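Local structure of Tb427.07.360- putative uncharacterized metacyclic invariant surface protein from Trypanosoma brucei (Trypanosoma brucei, 5VTL) at residues A29-N34 and T85-V90; E77-A82 and R188-A193; H18-G23 and A172-L177; S36-A41 and N81-A86. The protein is of unknown function but belongs to the invariant surface proteins of the metacyclic trypanosome and is built as an extended bundle of long helices. One frame throughout, in Å; residues are numbered along the deposited sequence.

Interaction 1: A29-N34 and T85-V90; sequences ALAAAN and TALSDV
A31 and L87 carry most of this contact. Their alpha carbons are the nearest pair across the two segments, 5.7 Å from A31 CA to L87 CA. The A31 methyl points at the other helix. Two branched side chains meet it, one turn apart. L87 CD1 touches A31 CB at 3.8 Å, and V90 CG2 approaches A31 CB at 3.9 Å. The methyl touches both, at roughly right angles.

Helices 4-58 and 63-102 are here two neighbours in a bundle of long helices. Their short segments run antiparallel at 166°, with axes 9.3 Å apart. The alanine side presents only methyls, and the branched L87 and V90 fill the space between the helices.

L87 has CG anti to its backbone N (chi1 178°), which carries the fork of the side chain across to the neighbouring helix. Its CD1 also reaches the backbone, lying 3.7 Å from A32 N. Its other methyl, CD2, comes to 4.1 Å from A32 CA. The fork thus lies against the start of A32, and the A32 methyl only flanks it, with A32 CB 4.4 Å from L87 CD1.

Helix 157-209 closes over the same region, where its L177 and A180 touch V90. D89, on the same helix as V90, forms a salt bridge with R183 of helix 157-209. L87 also packs on V35, further along helix 4-58.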
loop_
_atom_site.group_PDB
_atom_site.type_symbol
_atom_site.label_atom_id
_atom_site.label_comp_id
_atom_site.label_asym_id
_atom_site.label_seq_id
_atom_site.Cartn_x
_atom_site.Cartn_y
_atom_site.Cartn_z
ATOM N N ALA A 29 -0.098 -4.698 -6.716
ATOM C CA ALA A 29 -0.266 -6.146 -6.719
ATOM C C ALA A 29 -0.894 -6.652 -5.419
ATOM O O ALA A 29 -1.705 -7.569 -5.470
ATOM C CB ALA A 29 1.046 -6.838 -6.969
ATOM N N LEU A 30 -0.503 -6.081 -4.277
ATOM C CA LEU A 30 -1.082 -6.445 -2.983
ATOM C C LEU A 30 -2.576 -6.183 -3.031
ATOM O O LEU A 30 -3.371 -7.033 -2.672
ATOM C CB LEU A 30 -0.473 -5.615 -1.840
ATOM C CG LEU A 30 0.882 -6.046 -1.281
ATOM C CD1 LEU A 30 1.426 -5.025 -0.279
ATOM C CD2 LEU A 30 0.769 -7.405 -0.624
ATOM N N ALA A 31 -2.955 -4.998 -3.487
ATOM C CA ALA A 31 -4.366 -4.630 -3.527
ATOM C C ALA A 31 -5.161 -5.506 -4.473
ATOM O O ALA A 31 -6.277 -5.876 -4.161
ATOM C CB ALA A 31 -4.526 -3.166 -3.896
ATOM N N ALA A 32 -4.604 -5.821 -5.643
ATOM C CA ALA A 32 -5.274 -6.723 -6.580
ATOM C C ALA A 32 -5.486 -8.108 -5.981
ATOM O O ALA A 32 -6.555 -8.719 -6.167
ATOM C CB ALA A 32 -4.481 -6.841 -7.874
ATOM N N ALA A 33 -4.486 -8.606 -5.262
ATOM C CA ALA A 33 -4.598 -9.917 -4.625
ATOM C C ALA A 33 -5.682 -9.880 -3.564
ATOM O O ALA A 33 -6.407 -10.864 -3.357
ATOM C CB ALA A 33 -3.269 -10.339 -4.013
ATOM N N ASN A 34 -5.783 -8.755 -2.869
ATOM C CA ASN A 34 -6.808 -8.620 -1.822
ATOM C C ASN A 34 -8.216 -8.686 -2.396
ATOM O O ASN A 34 -9.110 -9.274 -1.785
ATOM C CB ASN A 34 -6.603 -7.341 -1.019
ATOM C CG ASN A 34 -5.511 -7.477 0.033
ATOM O OD1 ASN A 34 -5.267 -8.566 0.558
ATOM N ND2 ASN A 34 -4.892 -6.363 0.385
ATOM N N THR A 85 -13.448 -0.920 -4.864
ATOM C CA THR A 85 -13.361 0.539 -4.826
ATOM C C THR A 85 -11.983 0.960 -4.333
ATOM O O THR A 85 -11.400 1.936 -4.820
ATOM C CB THR A 85 -14.437 1.134 -3.913
ATOM O OG1 THR A 85 -15.730 0.812 -4.438
ATOM C CG2 THR A 85 -14.295 2.642 -3.788
ATOM N N ALA A 86 -11.455 0.213 -3.372
ATOM C CA ALA A 86 -10.135 0.512 -2.818
ATOM C C ALA A 86 -9.049 0.248 -3.860
ATOM O O ALA A 86 -8.106 1.032 -3.987
ATOM C CB ALA A 86 -9.900 -0.283 -1.535
ATOM N N LEU A 87 -9.208 -0.813 -4.647
ATOM C CA LEU A 87 -8.259 -1.097 -5.719
ATOM C C LEU A 87 -8.263 0.039 -6.735
ATOM O O LEU A 87 -7.207 0.459 -7.201
ATOM C CB LEU A 87 -8.595 -2.415 -6.407
ATOM C CG LEU A 87 -7.737 -2.868 -7.586
ATOM C CD1 LEU A 87 -6.248 -2.910 -7.244
ATOM C CD2 LEU A 87 -8.220 -4.230 -8.057
ATOM N N SER A 88 -9.443 0.557 -7.058
ATOM C CA SER A 88 -9.519 1.656 -8.020
ATOM C C SER A 88 -8.844 2.912 -7.472
ATOM O O SER A 88 -8.173 3.626 -8.221
ATOM C CB SER A 88 -10.957 1.941 -8.450
ATOM O OG SER A 88 -11.726 2.359 -7.352
ATOM N N ASP A 89 -9.018 3.194 -6.179
ATOM C CA ASP A 89 -8.247 4.257 -5.533
ATOM C C ASP A 89 -6.728 4.025 -5.620
ATOM O O ASP A 89 -5.973 4.943 -5.961
ATOM C CB ASP A 89 -8.644 4.407 -4.066
ATOM C CG ASP A 89 -10.084 4.891 -3.891
ATOM O OD1 ASP A 89 -10.708 5.305 -4.898
ATOM O OD2 ASP A 89 -10.572 4.863 -2.737
ATOM N N VAL A 90 -6.282 2.817 -5.301
ATOM C CA VAL A 90 -4.860 2.461 -5.368
ATOM C C VAL A 90 -4.308 2.756 -6.762
ATOM O O VAL A 90 -3.196 3.284 -6.931
ATOM C CB VAL A 90 -4.651 0.963 -5.020
ATOM C CG1 VAL A 90 -3.249 0.484 -5.364
ATOM C CG2 VAL A 90 -4.928 0.711 -3.531
#

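Interaction 2: E77-A82 and R188-A193; sequences ESAENA and RVAARA
An alanine-to-alanine seam joins helices 63-102 and 157-209 here, within the long helical bundle, and A79 meets A190 and A191. The segments pass very close, with A79 CA only 5.2 Å from A191 CA. The methyl of A79 does the touching. It points toward the other helix and rests against N and CA of A191. Its shortest contact is to backbone: A79 CB lies 3.5 Å from A191 N. The methyls of the two facing alanines flank it, A191 CB at 3.8 Å and A190 CB at 3.9 Å from A79 CB. A79 and A191 are buried, whereas A190 lies at the exposed border of the seam.

R188 and R192 lie off the contact, on the side of helix 4-58. Both turn to D37 of that helix, and each makes a salt bridge with it. E80 starts beside the seam but leads away from it, and is paired with R42 of helix 4-58. Salt bridges beside the seam thus reach the third helix.

Within the seam itself no polar side chain takes part. Methyls touch methyls and backbone by van der Waals contact, so fit rather than polar bonding holds these two segments together.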
loop_
_atom_site.group_PDB
_atom_site.type_symbol
_atom_site.label_atom_id
_atom_site.label_comp_id
_atom_site.label_asym_id
_atom_site.label_seq_id
_atom_site.Cartn_x
_atom_site.Cartn_y
_atom_site.Cartn_z
ATOM N N GLU A 77 -20.540 -9.447 0.239
ATOM C CA GLU A 77 -20.771 -8.690 -0.996
ATOM C C GLU A 77 -20.368 -7.232 -0.791
ATOM O O GLU A 77 -19.666 -6.662 -1.621
ATOM C CB GLU A 77 -22.230 -8.815 -1.440
ATOM C CG GLU A 77 -22.555 -10.206 -1.979
ATOM C CD GLU A 77 -24.008 -10.386 -2.380
ATOM O OE1 GLU A 77 -24.255 -11.030 -3.425
ATOM O OE2 GLU A 77 -24.897 -9.900 -1.653
ATOM N N SER A 78 -20.746 -6.640 0.344
ATOM C CA SER A 78 -20.345 -5.273 0.623
ATOM C C SER A 78 -18.831 -5.127 0.757
ATOM O O SER A 78 -18.251 -4.162 0.243
ATOM C CB SER A 78 -21.042 -4.732 1.869
ATOM O OG SER A 78 -22.450 -4.797 1.725
ATOM N N ALA A 79 -18.185 -6.086 1.421
ATOM C CA ALA A 79 -16.732 -6.062 1.603
ATOM C C ALA A 79 -15.998 -6.231 0.280
ATOM O O ALA A 79 -15.002 -5.536 0.011
ATOM C CB ALA A 79 -16.289 -7.163 2.599
ATOM N N GLU A 80 -16.498 -7.134 -0.560
ATOM C CA GLU A 80 -15.961 -7.286 -1.920
ATOM C C GLU A 80 -16.005 -5.982 -2.713
ATOM O O GLU A 80 -15.026 -5.571 -3.347
ATOM C CB GLU A 80 -16.716 -8.370 -2.681
ATOM C CG GLU A 80 -16.224 -8.557 -4.124
ATOM C CD GLU A 80 -16.979 -9.624 -4.873
ATOM O OE1 GLU A 80 -16.453 -10.129 -5.892
ATOM O OE2 GLU A 80 -18.100 -9.984 -4.438
ATOM N N ASN A 81 -17.149 -5.323 -2.702
ATOM C CA ASN A 81 -17.262 -4.067 -3.405
ATOM C C ASN A 81 -16.357 -3.000 -2.805
ATOM O O ASN A 81 -15.733 -2.230 -3.532
ATOM C CB ASN A 81 -18.711 -3.619 -3.452
ATOM C CG ASN A 81 -19.530 -4.453 -4.419
ATOM O OD1 ASN A 81 -19.036 -4.854 -5.479
ATOM N ND2 ASN A 81 -20.786 -4.729 -4.059
ATOM N N ALA A 82 -16.254 -2.974 -1.477
ATOM C CA ALA A 82 -15.310 -2.079 -0.811
ATOM C C ALA A 82 -13.867 -2.346 -1.272
ATOM O O ALA A 82 -13.113 -1.405 -1.546
ATOM C CB ALA A 82 -15.426 -2.225 0.691
ATOM N N ARG A 188 -10.777 -7.225 2.483
ATOM C CA ARG A 188 -10.539 -8.644 2.338
ATOM C C ARG A 188 -10.704 -9.396 3.669
ATOM O O ARG A 188 -11.296 -10.462 3.721
ATOM C CB ARG A 188 -9.135 -8.876 1.788
ATOM C CG ARG A 188 -8.753 -10.375 1.700
ATOM C CD ARG A 188 -7.266 -10.587 1.901
ATOM N NE ARG A 188 -6.971 -11.974 2.259
ATOM C CZ ARG A 188 -6.597 -12.401 3.467
ATOM N NH1 ARG A 188 -6.364 -13.697 3.645
ATOM N NH2 ARG A 188 -6.436 -11.559 4.488
ATOM N N VAL A 189 -10.169 -8.846 4.739
ATOM C CA VAL A 189 -10.335 -9.454 6.054
ATOM C C VAL A 189 -11.824 -9.542 6.425
ATOM O O VAL A 189 -12.274 -10.544 6.950
ATOM C CB VAL A 189 -9.603 -8.634 7.121
ATOM C CG1 VAL A 189 -9.919 -9.151 8.526
ATOM C CG2 VAL A 189 -8.108 -8.669 6.866
ATOM N N ALA A 190 -12.570 -8.476 6.151
ATOM C CA ALA A 190 -14.012 -8.432 6.396
ATOM C C ALA A 190 -14.763 -9.471 5.578
ATOM O O ALA A 190 -15.658 -10.127 6.092
ATOM C CB ALA A 190 -14.556 -7.027 6.083
ATOM N N ALA A 191 -14.402 -9.629 4.305
ATOM C CA ALA A 191 -15.031 -10.622 3.439
ATOM C C ALA A 191 -14.798 -12.027 3.987
ATOM O O ALA A 191 -15.712 -12.857 4.010
ATOM C CB ALA A 191 -14.499 -10.512 2.012
ATOM N N ARG A 192 -13.573 -12.293 4.419
ATOM C CA ARG A 192 -13.227 -13.621 4.922
ATOM C C ARG A 192 -13.922 -13.849 6.269
ATOM O O ARG A 192 -14.304 -14.973 6.593
ATOM C CB ARG A 192 -11.707 -13.775 5.031
ATOM C CG ARG A 192 -10.986 -13.930 3.698
ATOM C CD ARG A 192 -11.271 -15.300 3.128
ATOM N NE ARG A 192 -10.559 -15.611 1.890
ATOM C CZ ARG A 192 -10.850 -16.657 1.120
ATOM N NH1 ARG A 192 -11.842 -17.496 1.453
ATOM N NH2 ARG A 192 -10.153 -16.879 0.019
ATOM N N ALA A 193 -14.116 -12.792 7.056
ATOM C CA ALA A 193 -14.828 -12.942 8.330
ATOM C C ALA A 193 -16.295 -13.285 8.095
ATOM O O ALA A 193 -16.870 -14.121 8.818
ATOM C CB ALA A 193 -14.709 -11.692 9.195
#

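Interaction 3: H18-G23 and A172-L177; sequences HGIPFG and AEYDQL
The ring of Y174 meets I20 and G23, while L177 CD2, from its own helix, lies over the rim of one face, 4.0 Å above the ring plane. I20 comes at the ring obliquely. Its CD1 touches Y174 CE2 at 3.6 Å and Y174 CD2 at 3.9 Å. I20 and Y174 extend from facing helices and overlap side by side at their ends. The other flat group, F22, has the carbonyls O of H18 and G19 at its ring edge, in plane.

Y174 spans a wide gap, since I20 CA and Y174 CA are 9.3 Å apart. Its chi1 of -145° lies away from the staggered positions, which may reflect the packing round it. The hydroxyl ends beside the backbone of G23, with Y174 OH 3.9 Å from G23 C. Having no side chain, G23 lets the tyrosine tip come this near to the chain. V24 and L27 of helix 4-58 also touch Y174.

Helix 4-58 is kinked at P21, which has no N-H to give to the turn before, and F22 N makes only a weak bond to G19 O. A tyrosine from helix 157-209 thus bridges to a glycine on the kinked helix 4-58, within the bundle of long helices.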
loop_
_atom_site.group_PDB
_atom_site.type_symbol
_atom_site.label_atom_id
_atom_site.label_comp_id
_atom_site.label_asym_id
_atom_site.label_seq_id
_atom_site.Cartn_x
_atom_site.Cartn_y
_atom_site.Cartn_z
ATOM N N HIS A 18 13.929 7.244 -6.606
ATOM C CA HIS A 18 14.072 6.266 -7.683
ATOM C C HIS A 18 13.430 4.935 -7.363
ATOM O O HIS A 18 13.183 4.119 -8.260
ATOM C CB HIS A 18 15.535 6.045 -8.015
ATOM C CG HIS A 18 16.116 7.147 -8.831
ATOM N ND1 HIS A 18 16.953 8.103 -8.299
ATOM C CD2 HIS A 18 15.944 7.469 -10.134
ATOM C CE1 HIS A 18 17.290 8.957 -9.252
ATOM N NE2 HIS A 18 16.693 8.593 -10.373
ATOM N N GLY A 19 13.219 4.684 -6.080
ATOM C CA GLY A 19 12.557 3.469 -5.663
ATOM C C GLY A 19 11.050 3.481 -5.814
ATOM O O GLY A 19 10.433 2.425 -5.843
ATOM N N ILE A 20 10.466 4.667 -5.928
ATOM C CA ILE A 20 9.005 4.837 -5.946
ATOM C C ILE A 20 8.301 3.984 -7.014
ATOM O O ILE A 20 7.307 3.334 -6.718
ATOM C CB ILE A 20 8.603 6.335 -6.121
ATOM C CG1 ILE A 20 8.973 7.168 -4.874
ATOM C CG2 ILE A 20 7.109 6.498 -6.452
ATOM C CD1 ILE A 20 8.099 7.010 -3.699
ATOM N N PRO A 21 8.816 3.977 -8.257
ATOM C CA PRO A 21 8.160 3.139 -9.277
ATOM C C PRO A 21 8.102 1.688 -8.866
ATOM O O PRO A 21 7.101 1.023 -9.127
ATOM C CB PRO A 21 9.041 3.307 -10.525
ATOM C CG PRO A 21 9.849 4.515 -10.301
ATOM C CD PRO A 21 9.905 4.795 -8.814
ATOM N N PHE A 22 9.146 1.194 -8.213
ATOM C CA PHE A 22 9.164 -0.199 -7.790
ATOM C C PHE A 22 8.171 -0.427 -6.646
ATOM O O PHE A 22 7.427 -1.408 -6.641
ATOM C CB PHE A 22 10.567 -0.627 -7.375
ATOM C CG PHE A 22 11.574 -0.528 -8.479
ATOM C CD1 PHE A 22 11.737 -1.565 -9.386
ATOM C CD2 PHE A 22 12.364 0.595 -8.609
ATOM C CE1 PHE A 22 12.653 -1.487 -10.393
ATOM C CE2 PHE A 22 13.291 0.678 -9.624
ATOM C CZ PHE A 22 13.434 -0.371 -10.518
ATOM N N GLY A 23 8.145 0.478 -5.677
ATOM C CA GLY A 23 7.274 0.293 -4.543
ATOM C C GLY A 23 5.810 0.290 -4.942
ATOM O O GLY A 23 5.025 -0.488 -4.418
ATOM N N ALA A 172 1.703 13.477 0.315
ATOM C CA ALA A 172 0.256 13.358 0.443
ATOM C C ALA A 172 -0.273 12.264 -0.482
ATOM O O ALA A 172 -1.103 11.465 -0.071
ATOM C CB ALA A 172 -0.416 14.685 0.152
ATOM N N GLU A 173 0.225 12.193 -1.712
ATOM C CA GLU A 173 -0.233 11.169 -2.643
ATOM C C GLU A 173 0.183 9.784 -2.170
ATOM O O GLU A 173 -0.583 8.821 -2.283
ATOM C CB GLU A 173 0.343 11.381 -4.042
ATOM C CG GLU A 173 -0.249 12.524 -4.833
ATOM C CD GLU A 173 -1.701 12.315 -5.203
ATOM O OE1 GLU A 173 -2.040 11.317 -5.874
ATOM O OE2 GLU A 173 -2.501 13.178 -4.823
ATOM N N TYR A 174 1.403 9.669 -1.646
ATOM C CA TYR A 174 1.871 8.374 -1.204
ATOM C C TYR A 174 1.075 7.970 0.036
ATOM O O TYR A 174 0.707 6.803 0.195
ATOM C CB TYR A 174 3.398 8.351 -0.963
ATOM C CG TYR A 174 3.958 6.994 -1.362
ATOM C CD1 TYR A 174 3.989 5.944 -0.455
ATOM C CD2 TYR A 174 4.398 6.752 -2.650
ATOM C CE1 TYR A 174 4.468 4.710 -0.813
ATOM C CE2 TYR A 174 4.878 5.518 -3.026
ATOM C CZ TYR A 174 4.908 4.496 -2.106
ATOM O OH TYR A 174 5.350 3.259 -2.466
ATOM N N ASP A 175 0.753 8.927 0.890
ATOM C CA ASP A 175 -0.098 8.624 2.028
ATOM C C ASP A 175 -1.460 8.082 1.562
ATOM O O ASP A 175 -2.006 7.142 2.145
ATOM C CB ASP A 175 -0.331 9.853 2.902
ATOM C CG ASP A 175 0.799 10.134 3.878
ATOM O OD1 ASP A 175 1.638 9.245 4.180
ATOM O OD2 ASP A 175 0.835 11.285 4.348
ATOM N N GLN A 176 -2.030 8.698 0.531
ATOM C CA GLN A 176 -3.331 8.272 0.019
ATOM C C GLN A 176 -3.243 6.871 -0.547
ATOM O O GLN A 176 -4.143 6.053 -0.375
ATOM C CB GLN A 176 -3.821 9.236 -1.051
ATOM C CG GLN A 176 -4.263 10.532 -0.495
ATOM C CD GLN A 176 -5.746 10.559 -0.266
ATOM O OE1 GLN A 176 -6.345 9.547 0.103
ATOM N NE2 GLN A 176 -6.363 11.714 -0.493
ATOM N N LEU A 177 -2.127 6.598 -1.209
ATOM C CA LEU A 177 -1.863 5.278 -1.754
ATOM C C LEU A 177 -1.821 4.234 -0.640
ATOM O O LEU A 177 -2.481 3.211 -0.723
ATOM C CB LEU A 177 -0.544 5.293 -2.546
ATOM C CG LEU A 177 -0.051 3.951 -3.105
ATOM C CD1 LEU A 177 -1.125 3.242 -3.917
ATOM C CD2 LEU A 177 1.206 4.180 -3.963
#

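Interaction 4: S36-A41 and N81-A86; sequences SDASKA and NAAKTA
The apolar part of this contact is a single methyl pair. A38 and A83 point at each other, and A38 CB meets A83 CB at 4.0 Å. Their alpha carbons, A38 CA and A83 CA, are 7.0 Å apart, the nearest pair across the segments. V35 and A187 also touch A83, so all three long helices meet at this methyl.

The second contact joins a polar group to an aliphatic one. K84 starts beside the interface, and its chain, extended beyond CG, runs along it. K84 CE comes to 3.9 Å from S39 OG. The hydroxyl has a better partner in E80, with which it forms a hydrogen bond. K84 NZ makes a long, weak ion pair with the same carboxylate oxygen, E80 OE1. E80 OE1 thus lies near both groups.

The polar bond inside 81-86 is local. T85 OG1 donates to N81 O, one turn back, at 3.2 Å. The donor stands above the carbonyl plane, 37° out of it. N81 O also accepts the helical bond from T85 N.

Between helices 4-58 and 63-102, then, alanine methyls pack inside and the K84 chain lies at the exposed edge, consistent with a bundle of the glutamic acid/alanine-rich family.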
loop_
_atom_site.group_PDB
_atom_site.type_symbol
_atom_site.label_atom_id
_atom_site.label_comp_id
_atom_site.label_asym_id
_atom_site.label_seq_id
_atom_site.Cartn_x
_atom_site.Cartn_y
_atom_site.Cartn_z
ATOM N N SER A 36 -8.999 -10.242 -5.240
ATOM C CA SER A 36 -9.194 -11.598 -5.718
ATOM C C SER A 36 -9.645 -12.469 -4.558
ATOM O O SER A 36 -10.560 -13.301 -4.681
ATOM C CB SER A 36 -7.885 -12.137 -6.288
ATOM O OG SER A 36 -7.577 -11.525 -7.521
ATOM N N ASP A 37 -9.016 -12.255 -3.409
ATOM C CA ASP A 37 -9.342 -13.059 -2.241
ATOM C C ASP A 37 -10.728 -12.697 -1.658
ATOM O O ASP A 37 -11.461 -13.574 -1.161
ATOM C CB ASP A 37 -8.266 -12.930 -1.181
ATOM C CG ASP A 37 -8.350 -14.040 -0.153
ATOM O OD1 ASP A 37 -8.076 -15.207 -0.514
ATOM O OD2 ASP A 37 -8.711 -13.758 1.008
ATOM N N ALA A 38 -11.080 -11.414 -1.720
ATOM C CA ALA A 38 -12.389 -10.973 -1.269
ATOM C C ALA A 38 -13.501 -11.595 -2.123
ATOM O O ALA A 38 -14.526 -12.015 -1.589
ATOM C CB ALA A 38 -12.497 -9.435 -1.273
ATOM N N SER A 39 -13.287 -11.669 -3.437
ATOM C CA SER A 39 -14.255 -12.296 -4.326
ATOM C C SER A 39 -14.370 -13.785 -4.017
ATOM O O SER A 39 -15.476 -14.356 -4.045
ATOM C CB SER A 39 -13.873 -12.060 -5.796
ATOM O OG SER A 39 -13.884 -10.684 -6.107
ATOM N N LYS A 40 -13.242 -14.418 -3.705
ATOM C CA LYS A 40 -13.246 -15.835 -3.403
ATOM C C LYS A 40 -14.073 -16.057 -2.112
ATOM O O LYS A 40 -14.814 -17.042 -1.983
ATOM C CB LYS A 40 -11.827 -16.354 -3.226
ATOM C CG LYS A 40 -11.752 -17.852 -2.943
ATOM C CD LYS A 40 -10.306 -18.370 -2.815
ATOM C CE LYS A 40 -9.514 -18.314 -4.114
ATOM N NZ LYS A 40 -10.034 -19.231 -5.174
ATOM N N ALA A 41 -13.951 -15.129 -1.168
ATOM C CA ALA A 41 -14.704 -15.224 0.085
ATOM C C ALA A 41 -16.202 -15.090 -0.157
ATOM O O ALA A 41 -17.010 -15.795 0.429
ATOM C CB ALA A 41 -14.211 -14.176 1.087
ATOM N N ASN A 81 -17.149 -5.323 -2.702
ATOM C CA ASN A 81 -17.262 -4.067 -3.405
ATOM C C ASN A 81 -16.357 -3.000 -2.805
ATOM O O ASN A 81 -15.733 -2.230 -3.532
ATOM C CB ASN A 81 -18.711 -3.619 -3.452
ATOM C CG ASN A 81 -19.530 -4.453 -4.419
ATOM O OD1 ASN A 81 -19.036 -4.854 -5.479
ATOM N ND2 ASN A 81 -20.786 -4.729 -4.059
ATOM N N ALA A 82 -16.254 -2.974 -1.477
ATOM C CA ALA A 82 -15.310 -2.079 -0.811
ATOM C C ALA A 82 -13.867 -2.346 -1.272
ATOM O O ALA A 82 -13.113 -1.405 -1.546
ATOM C CB ALA A 82 -15.426 -2.225 0.691
ATOM N N ALA A 83 -13.496 -3.622 -1.395
ATOM C CA ALA A 83 -12.167 -3.982 -1.893
ATOM C C ALA A 83 -11.946 -3.455 -3.316
ATOM O O ALA A 83 -10.881 -2.910 -3.649
ATOM C CB ALA A 83 -11.970 -5.479 -1.870
ATOM N N LYS A 84 -12.933 -3.645 -4.179
ATOM C CA LYS A 84 -12.810 -3.184 -5.556
ATOM C C LYS A 84 -12.680 -1.653 -5.662
ATOM O O LYS A 84 -11.921 -1.153 -6.488
ATOM C CB LYS A 84 -13.995 -3.694 -6.396
ATOM C CG LYS A 84 -13.987 -5.176 -6.544
ATOM C CD LYS A 84 -15.237 -5.703 -7.225
ATOM C CE LYS A 84 -15.120 -7.227 -7.452
ATOM N NZ LYS A 84 -16.298 -7.826 -8.185
ATOM N N THR A 85 -13.448 -0.920 -4.864
ATOM C CA THR A 85 -13.361 0.539 -4.826
ATOM C C THR A 85 -11.983 0.960 -4.333
ATOM O O THR A 85 -11.400 1.936 -4.820
ATOM C CB THR A 85 -14.437 1.134 -3.913
ATOM O OG1 THR A 85 -15.730 0.812 -4.438
ATOM C CG2 THR A 85 -14.295 2.642 -3.788
ATOM N N ALA A 86 -11.455 0.213 -3.372
ATOM C CA ALA A 86 -10.135 0.512 -2.818
ATOM C C ALA A 86 -9.049 0.248 -3.860
ATOM O O ALA A 86 -8.106 1.032 -3.987
ATOM C CB ALA A 86 -9.900 -0.283 -1.535
#

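Overall arrangement
All four contacts lie along one bundle of three long helices, 4-58, 63-102 and 157-209, and each pair of helices is represented. Interactions 1 and 4 join the same two helices and have centres 8 Å apart. They share T85 and A86. Interactions 2 and 4 are closest, 6 Å between centres. They share N81 and A82, so helix 63-102 serves both of its neighbours there. Interaction 1 also touches interaction 2 through N34 and R188, and interaction 3 through V90 and L177. Interaction 3 lies farther along the bundle, about 25 Å between its centre and that of interaction 2.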